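Local coordinates for protein dipicolinate synthase subunit A (Bacillus halodurans, PDB 3D4O) that is subunit A of dipicolinate synthase, a probable nucleotide-dependent oxidoreductase that helps make the dipicolinic acid of bacterial spores, at residues V158-L163 with I218-A223; K180-A185 with E200-S205. One frame throughout, in Å; residues are numbered along the deposited sequence.

Contact 1: V158-L163 with I218-A223; sequences VAVLGL and INTIPA
Thr-220 grips the carbonyl of Leu-161 twice. Its backbone N donates to Leu-161 O at 3.0 Å, and its hydroxyl OG1 donates to the same Leu-161 O at 2.6 Å, in the carbonyl plane and on a lone pair. The hydroxyl can fold back this far because OG1 sits between the backbone N and the carbonyl carbon (chi1 69°). Before this point the chains are parallel strands: Ala-159 O takes the N-H of Ile-218, and Ile-218 O takes that of Leu-161. Apolar packing is close but unstrained: CD1 of Ile-218 slants across to Val-158 CG1 at 3.8 Å and meets Val-160 CG2. Tightness comes where Gly-162 meets Thr-220: a CB would strike OG1, and the backbone angles alone would jam it against Leu-161 O; Ile-221 CG1 lies 3.8 Å from Gly-162 CA.

Further on, the contact slackens. Pro-222 and Ala-223 turn into solvent, and the bend leading there is tied by Asn-219. Its OD1 accepts from Ile-221 N at 2.8 Å, an Asx turn, with the donor above the amide carbonyl plane, while ND2 reaches Ile-221 O at 2.9 Å and also donates to the carboxylate (OD1) of Asp-242. OD1 rests against Leu-161 CB. A leucine here would probably leave Ile-221 N, Ile-221 O and the carboxylate of Asp-242 without these amide partners and free the turn to shift.

Strands 157-161 and 216-219 lie side by side in the parallel sheet. Helix 165-176 packs on the face bearing Val-160 and Ile-218, and Val-226 and Val-225 meet Leu-161 and Asn-219 on the other.

Contact 2: K180-A185 with E200-S205; sequences KVKVGA and EPFHIS
Five backbone hydrogen bonds join strand 180-185 to the chain beside it in parallel register, with Lys-182 opposite Glu-200 and Gly-184 opposite Phe-202. Both backbone polar atoms of Val-183 turn to strand 200-203, its N giving to Glu-200 O at 2.9 Å and its O accepting from Phe-202 N at 3.0 Å. The last bond, from Ile-204 N to Ala-185 O, comes from well above the carbonyl plane as the chain turns into a 3-10 segment. CA-H groups add weaker contacts, among them Gly-184 CA to Phe-202 O.

The main aromatic contact is that of Phe-202. A chi1 of 68° swings its ring back across the neighbouring strand, and Gly-184 CA stands over one face in a CH-pi contact, 3.5 Å from the ring centroid. A CB on Gly-184 would collide with CZ of this ring. Beside it, Ile-204 CD1 lies 3.9 Å from Gly-184 C.

Lys-182 supplies both apolar and polar contacts. Its CD leans on Phe-202 CE1 at 3.8 Å, the two side chains crossing near a right angle, while its stem runs alongside Glu-200. NZ and the carboxylate do not meet directly: a water donates to Glu-200 OE1 at 2.6 Å and weakly accepts from Lys-182 NZ. The ammonium's stronger partner is the backbone O of Glu-210.

Val-183 and Pro-201 occupy the opposite face, where both touch Ile-194 of helix 188-196. Strand 180-185, that helix and strand 200-203 form a beta-alpha-beta unit at the margin of a Rossmann-type sheet.

Overall arrangement
From the N terminus the chain first builds one six-stranded parallel sheet, and both contacts belong to the second. It enters at strand 157-161, passes through helix 165-176 and returns as strand 180-185. After helix 188-196, strand 200-203 closes the short loop of contact 2; strand 216-219 then comes back beside 157-161 and closes the longer loop of contact 1, which encloses the other entirely. The neighbouring strands 157-161 and 180-185 bind the two together, with Gly-162 N 2.8 Å from Gly-184 O, a probable hydrogen bond. Across the sheet the order is 200-203, 180-185, 157-161, 216-219, so the two contacts lie next to each other, and Gly-162 probably begins a Rossmann-type GxGxxG turn.

Contact 1: V158-L163 with I218-A223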
loop_
_atom_site.group_PDB
_atom_site.type_symbol
_atom_site.label_atom_id
_atom_site.label_comp_id
_atom_site.label_asym_id
_atom_site.label_seq_id
_atom_site.Cartn_x
_atom_site.Cartn_y
_atom_site.Cartn_z
ATOM N N VAL C 158 7.354 10.975 -8.866
ATOM C CA VAL C 158 6.029 10.471 -9.240
ATOM C C VAL C 158 5.301 11.421 -10.135
ATOM O O VAL C 158 5.208 12.600 -9.847
ATOM C CB VAL C 158 5.150 10.253 -7.964
ATOM C CG1 VAL C 158 3.693 9.847 -8.330
ATOM C CG2 VAL C 158 5.810 9.224 -7.048
ATOM N N ALA C 159 4.826 10.901 -11.251
ATOM C CA ALA C 159 4.032 11.675 -12.222
ATOM C C ALA C 159 2.613 11.183 -12.202
ATOM O O ALA C 159 2.364 9.962 -12.097
ATOM C CB ALA C 159 4.562 11.534 -13.626
ATOM N N VAL C 160 1.698 12.143 -12.216
ATOM C CA VAL C 160 0.269 11.852 -12.396
ATOM C C VAL C 160 -0.131 12.532 -13.698
ATOM O O VAL C 160 0.223 13.693 -13.951
ATOM C CB VAL C 160 -0.638 12.341 -11.267
ATOM C CG1 VAL C 160 -2.107 12.050 -11.621
ATOM C CG2 VAL C 160 -0.300 11.710 -9.908
ATOM N N LEU C 161 -0.838 11.801 -14.543
ATOM C CA LEU C 161 -1.266 12.324 -15.847
ATOM C C LEU C 161 -2.748 12.609 -15.729
ATOM O O LEU C 161 -3.551 11.702 -15.487
ATOM C CB LEU C 161 -0.995 11.333 -16.965
ATOM C CG LEU C 161 0.462 10.885 -17.078
ATOM C CD1 LEU C 161 0.622 9.896 -18.239
ATOM C CD2 LEU C 161 1.448 12.037 -17.221
ATOM N N GLY C 162 -3.057 13.897 -15.791
ATOM C CA GLY C 162 -4.422 14.406 -15.696
ATOM C C GLY C 162 -4.724 15.041 -14.366
ATOM O O GLY C 162 -4.297 14.546 -13.321
ATOM N N LEU C 163 -5.410 16.181 -14.405
ATOM C CA LEU C 163 -5.797 16.819 -13.177
ATOM C C LEU C 163 -7.328 16.966 -13.135
ATOM O O LEU C 163 -7.894 18.012 -12.782
ATOM C CB LEU C 163 -5.078 18.126 -12.917
ATOM C CG LEU C 163 -5.248 18.500 -11.438
ATOM C CD1 LEU C 163 -4.065 17.996 -10.552
ATOM C CD2 LEU C 163 -5.379 19.968 -11.300
ATOM N N ILE C 218 1.183 7.399 -12.677
ATOM C CA ILE C 218 -0.236 7.081 -12.558
ATOM C C ILE C 218 -1.013 7.789 -13.622
ATOM O O ILE C 218 -1.025 9.012 -13.672
ATOM C CB ILE C 218 -0.788 7.524 -11.171
ATOM C CG1 ILE C 218 0.062 6.848 -10.075
ATOM C CG2 ILE C 218 -2.275 7.199 -11.108
ATOM C CD1 ILE C 218 0.543 7.794 -9.010
ATOM N N ASN C 219 -1.628 7.031 -14.522
ATOM C CA ASN C 219 -2.464 7.650 -15.540
ATOM C C ASN C 219 -3.930 7.709 -15.160
ATOM O O ASN C 219 -4.500 6.724 -14.698
ATOM C CB ASN C 219 -2.379 6.940 -16.878
ATOM C CG ASN C 219 -3.302 7.584 -17.904
ATOM O OD1 ASN C 219 -3.228 8.784 -18.140
ATOM N ND2 ASN C 219 -4.209 6.808 -18.462
ATOM N N THR C 220 -4.521 8.891 -15.341
ATOM C CA THR C 220 -5.973 9.075 -15.196
ATOM C C THR C 220 -6.597 9.525 -16.530
ATOM O O THR C 220 -7.803 9.572 -16.651
ATOM C CB THR C 220 -6.368 10.107 -14.122
ATOM O OG1 THR C 220 -6.007 11.436 -14.544
ATOM C CG2 THR C 220 -5.721 9.788 -12.791
ATOM N N ILE C 221 -5.786 9.849 -17.535
ATOM C CA ILE C 221 -6.318 10.355 -18.812
ATOM C C ILE C 221 -6.883 9.222 -19.686
ATOM O O ILE C 221 -6.185 8.242 -19.968
ATOM C CB ILE C 221 -5.239 11.145 -19.633
ATOM C CG1 ILE C 221 -4.684 12.324 -18.858
ATOM C CG2 ILE C 221 -5.805 11.659 -20.965
ATOM C CD1 ILE C 221 -3.582 13.005 -19.607
ATOM N N PRO C 222 -8.139 9.353 -20.146
ATOM C CA PRO C 222 -8.738 8.275 -20.954
ATOM C C PRO C 222 -8.447 8.425 -22.401
ATOM O O PRO C 222 -9.311 8.726 -23.211
ATOM C CB PRO C 222 -10.235 8.399 -20.672
ATOM C CG PRO C 222 -10.429 9.835 -20.359
ATOM C CD PRO C 222 -9.130 10.378 -19.793
ATOM N N ALA C 223 -7.178 8.254 -22.682
ATOM C CA ALA C 223 -6.638 8.342 -24.029
ATOM C C ALA C 223 -5.196 7.890 -23.999
ATOM O O ALA C 223 -4.539 7.881 -22.946
ATOM C CB ALA C 223 -6.757 9.770 -24.592
#

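Contact 2: K180-A185 with E200-S205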
loop_
_atom_site.group_PDB
_atom_site.type_symbol
_atom_site.label_atom_id
_atom_site.label_comp_id
_atom_site.label_asym_id
_atom_site.label_seq_id
_atom_site.Cartn_x
_atom_site.Cartn_y
_atom_site.Cartn_z
ATOM N N LYS C 180 7.975 13.373 -4.921
ATOM C CA LYS C 180 8.219 14.596 -5.702
ATOM C C LYS C 180 7.328 14.399 -6.898
ATOM O O LYS C 180 7.617 13.642 -7.806
ATOM C CB LYS C 180 9.681 14.764 -6.073
ATOM C CG LYS C 180 10.546 15.039 -4.867
ATOM C CD LYS C 180 12.032 14.860 -5.161
ATOM C CE LYS C 180 12.894 15.226 -3.918
ATOM N NZ LYS C 180 12.433 14.540 -2.661
ATOM N N VAL C 181 6.207 15.079 -6.827
ATOM C CA VAL C 181 5.142 14.892 -7.753
ATOM C C VAL C 181 5.096 15.893 -8.868
ATOM O O VAL C 181 5.179 17.095 -8.676
ATOM C CB VAL C 181 3.782 14.956 -7.044
ATOM C CG1 VAL C 181 2.664 14.871 -8.072
ATOM C CG2 VAL C 181 3.641 13.859 -5.945
ATOM N N LYS C 182 4.954 15.353 -10.056
ATOM C CA LYS C 182 4.775 16.203 -11.226
ATOM C C LYS C 182 3.488 15.754 -11.864
ATOM O O LYS C 182 3.165 14.582 -11.831
ATOM C CB LYS C 182 5.945 16.133 -12.200
ATOM C CG LYS C 182 6.275 14.767 -12.730
ATOM C CD LYS C 182 7.254 14.850 -13.933
ATOM C CE LYS C 182 8.631 15.320 -13.553
ATOM N NZ LYS C 182 9.641 15.391 -14.702
ATOM N N VAL C 183 2.728 16.718 -12.354
ATOM C CA VAL C 183 1.442 16.437 -12.968
ATOM C C VAL C 183 1.404 16.965 -14.405
ATOM O O VAL C 183 1.745 18.119 -14.705
ATOM C CB VAL C 183 0.248 16.999 -12.135
ATOM C CG1 VAL C 183 -1.122 16.482 -12.737
ATOM C CG2 VAL C 183 0.343 16.609 -10.644
ATOM N N GLY C 184 1.003 16.077 -15.290
ATOM C CA GLY C 184 0.866 16.398 -16.716
ATOM C C GLY C 184 -0.568 16.668 -17.115
ATOM O O GLY C 184 -1.479 15.951 -16.730
ATOM N N ALA C 185 -0.760 17.745 -17.860
ATOM C CA ALA C 185 -2.116 18.128 -18.352
ATOM C C ALA C 185 -1.996 19.087 -19.507
ATOM O O ALA C 185 -0.966 19.675 -19.727
ATOM C CB ALA C 185 -2.952 18.770 -17.230
ATOM N N GLU C 200 4.853 20.089 -9.627
ATOM C CA GLU C 200 5.495 20.515 -10.874
ATOM C C GLU C 200 4.615 20.219 -12.076
ATOM O O GLU C 200 4.385 19.057 -12.398
ATOM C CB GLU C 200 6.863 19.835 -11.062
ATOM C CG GLU C 200 7.476 20.215 -12.411
ATOM C CD GLU C 200 8.769 19.476 -12.758
ATOM O OE1 GLU C 200 9.336 18.735 -11.912
ATOM O OE2 GLU C 200 9.207 19.656 -13.910
ATOM N N PRO C 201 4.094 21.263 -12.726
ATOM C CA PRO C 201 3.276 20.969 -13.888
ATOM C C PRO C 201 4.084 20.813 -15.124
ATOM O O PRO C 201 5.198 21.315 -15.211
ATOM C CB PRO C 201 2.443 22.240 -14.062
ATOM C CG PRO C 201 3.301 23.337 -13.548
ATOM C CD PRO C 201 4.175 22.714 -12.456
ATOM N N PHE C 202 3.529 20.083 -16.067
ATOM C CA PHE C 202 4.127 19.981 -17.391
ATOM C C PHE C 202 3.063 19.772 -18.444
ATOM O O PHE C 202 2.077 19.137 -18.180
ATOM C CB PHE C 202 5.196 18.895 -17.472
ATOM C CG PHE C 202 4.681 17.472 -17.340
ATOM C CD1 PHE C 202 4.504 16.902 -16.097
ATOM C CD2 PHE C 202 4.476 16.698 -18.463
ATOM C CE1 PHE C 202 4.096 15.596 -15.961
ATOM C CE2 PHE C 202 4.067 15.374 -18.356
ATOM C CZ PHE C 202 3.864 14.833 -17.099
ATOM N N HIS C 203 3.259 20.320 -19.633
ATOM C CA HIS C 203 2.268 20.128 -20.688
ATOM C C HIS C 203 2.359 18.685 -21.116
ATOM O O HIS C 203 3.437 18.132 -21.381
ATOM C CB HIS C 203 2.462 21.076 -21.884
ATOM C CG HIS C 203 1.280 21.137 -22.802
ATOM N ND1 HIS C 203 1.098 20.260 -23.851
ATOM C CD2 HIS C 203 0.234 21.999 -22.850
ATOM C CE1 HIS C 203 -0.009 20.577 -24.499
ATOM N NE2 HIS C 203 -0.550 21.630 -23.912
ATOM N N ILE C 204 1.188 18.090 -21.196
ATOM C CA ILE C 204 1.047 16.677 -21.482
ATOM C C ILE C 204 1.763 16.265 -22.770
ATOM O O ILE C 204 2.144 15.105 -22.956
ATOM C CB ILE C 204 -0.430 16.281 -21.543
ATOM C CG1 ILE C 204 -0.580 14.773 -21.408
ATOM C CG2 ILE C 204 -1.079 16.816 -22.849
ATOM C CD1 ILE C 204 -0.125 14.172 -20.115
ATOM N N SER C 205 1.970 17.232 -23.650
ATOM C CA SER C 205 2.595 16.953 -24.957
ATOM C C SER C 205 4.084 16.689 -24.823
ATOM O O SER C 205 4.727 16.237 -25.743
ATOM C CB SER C 205 2.343 18.104 -25.944
ATOM O OG SER C 205 3.019 19.271 -25.526
HETATM O O HOH W 1 11.116 16.961 -12.695
#